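Local coordinates for polysaccharide deacetylase-like protein (Bacillus anthracis, PDB 4V33) that probably removes acetyl groups from polysaccharides as a zinc-binding deacetylase, one of two putative deacetylases required for osmotic stability and cell shape maintenance in the bacterium, at residues K220-D223 with K227-A230. Residues are numbered along the deposited sequence; the frame is centred on the assembly and turned at random.
With EDO (1,2-ethanediol), chain G.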
loop_
_atom_site.group_PDB
_atom_site.type_symbol
_atom_site.label_atom_id
_atom_site.label_comp_id
_atom_site.label_asym_id
_atom_site.label_seq_id
_atom_site.Cartn_x
_atom_site.Cartn_y
_atom_site.Cartn_z
ATOM N N LYS A 220 -6.364 3.292 -20.581
ATOM C CA LYS A 220 -5.783 2.602 -21.725
ATOM C C LYS A 220 -5.061 1.327 -21.295
ATOM O O LYS A 220 -5.239 0.270 -21.902
ATOM C CB LYS A 220 -4.819 3.526 -22.469
ATOM C CG LYS A 220 -4.088 2.851 -23.620
ATOM C CD LYS A 220 -3.060 3.777 -24.246
ATOM C CE LYS A 220 -2.238 3.039 -25.303
ATOM N NZ LYS A 220 -1.191 3.911 -25.899
ATOM N N LEU A 221 -4.250 1.432 -20.245
ATOM C CA LEU A 221 -3.429 0.305 -19.809
ATOM C C LEU A 221 -4.247 -0.773 -19.107
ATOM O O LEU A 221 -3.852 -1.940 -19.065
ATOM C CB LEU A 221 -2.291 0.788 -18.904
ATOM C CG LEU A 221 -1.239 1.648 -19.613
ATOM C CD1 LEU A 221 -0.181 2.144 -18.635
ATOM C CD2 LEU A 221 -0.599 0.875 -20.753
ATOM N N LYS A 222 -5.384 -0.369 -18.552
ATOM C CA LYS A 222 -6.278 -1.299 -17.879
ATOM C C LYS A 222 -6.749 -2.384 -18.838
ATOM O O LYS A 222 -7.162 -2.096 -19.962
ATOM C CB LYS A 222 -7.476 -0.550 -17.287
ATOM C CG LYS A 222 -8.499 -1.444 -16.592
ATOM C CD LYS A 222 -9.546 -0.591 -15.881
ATOM C CE LYS A 222 -10.659 -1.440 -15.286
ATOM N NZ LYS A 222 -10.164 -2.342 -14.212
ATOM N N ASP A 223 -6.666 -3.634 -18.392
ATOM C CA ASP A 223 -7.178 -4.766 -19.167
ATOM C C ASP A 223 -7.530 -5.936 -18.248
ATOM O O ASP A 223 -7.662 -5.750 -17.038
ATOM C CB ASP A 223 -6.205 -5.181 -20.282
ATOM C CG ASP A 223 -4.862 -5.682 -19.760
ATOM O OD1 ASP A 223 -4.753 -6.085 -18.581
ATOM O OD2 ASP A 223 -3.903 -5.696 -20.557
ATOM N N LYS A 227 -5.223 -4.024 -13.320
ATOM C CA LYS A 227 -6.323 -3.256 -12.734
ATOM C C LYS A 227 -5.764 -2.052 -11.990
ATOM O O LYS A 227 -5.570 -2.092 -10.774
ATOM C CB LYS A 227 -7.137 -4.123 -11.771
ATOM C CG LYS A 227 -7.635 -5.422 -12.371
ATOM C CD LYS A 227 -8.477 -5.185 -13.610
ATOM C CE LYS A 227 -9.122 -6.487 -14.078
ATOM N NZ LYS A 227 -9.897 -6.307 -15.337
ATOM N N PRO A 228 -5.481 -0.968 -12.721
ATOM C CA PRO A 228 -4.819 0.158 -12.066
ATOM C C PRO A 228 -5.763 0.968 -11.199
ATOM O O PRO A 228 -6.948 1.116 -11.512
ATOM C CB PRO A 228 -4.344 1.012 -13.244
ATOM C CG PRO A 228 -5.370 0.728 -14.322
ATOM C CD PRO A 228 -5.713 -0.730 -14.158
ATOM N N VAL A 229 -5.217 1.467 -10.094
ATOM C CA VAL A 229 -5.893 2.455 -9.260
ATOM C C VAL A 229 -4.876 3.507 -8.843
ATOM O O VAL A 229 -3.667 3.289 -8.946
ATOM C CB VAL A 229 -6.539 1.832 -8.002
ATOM C CG1 VAL A 229 -7.690 0.907 -8.387
ATOM C CG2 VAL A 229 -5.498 1.099 -7.174
ATOM N N ALA A 230 -5.359 4.658 -8.383
ATOM C CA ALA A 230 -4.474 5.723 -7.940
ATOM C C ALA A 230 -5.204 6.658 -6.997
ATOM O O ALA A 230 -6.435 6.665 -6.952
ATOM C CB ALA A 230 -3.937 6.518 -9.150
HETATM C C1 EDO G . -2.302 -5.326 -11.235
HETATM O O1 EDO G . -3.709 -5.501 -11.425
HETATM C C2 EDO G . -1.984 -3.841 -11.064
HETATM O O2 EDO G . -2.688 -3.318 -9.943
HETATM O O HOH W 1 -8.937 -0.643 -12.217
#
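Lys-222, Asp-223, Lys-227 and Pro-228 make a small, partly buried contact, 214 Å² over both sides, across the turn that links helix 211-221 to strand 230-234. Its apolar part is the proline ring: CD of Pro-228 lies 3.6 Å from CB of Lys-222, and the ring and the lysine chain cross at about a right angle, with CB and CG of the lysine against the ring. Pro-228 also packs on Leu-218 and Leu-184, so the ring meets both the helix and strand 183-185.

The polar part is a single direct hydrogen bond, from Lys-227 NZ to the backbone O of Asp-223, at 2.9 Å. The ammonium group stands above the carbonyl plane, 40° out of it, with a C=O...N angle of 130°. Lys-227 CB points away from 220-223, yet a bend at chi2 (-57°) followed by two extended torsions brings the ammonium group back to that oxygen. The carboxylate of Asp-223 is engaged elsewhere: OD1 accepts from Phe-226 N and Thr-225 OG1 within the turn, and OD2 forms a salt bridge with Lys-178.

Lys-222 runs extended until it bends at chi4, leaving NZ 3.4 Å from CD of Lys-227. The two ammonium nitrogens are 4.1 Å apart, a like-charge approach probably eased by the carbonyl of Asp-223 on one ammonium group and, on the other, by a water that bridges Lys-222 NZ to Pro-228 O. A 1,2-ethanediol, probably from the crystallisation liquor, takes the N-H of Lys-227 through O1 at 2.8 Å.

Ala-230 then enters the parallel sheet beside strand 259-263. A helix leading through a short turn into the next parallel strand is the alpha-to-beta connection of the distorted (beta/alpha) barrel of the polysaccharide deacetylase (NodB-like) family.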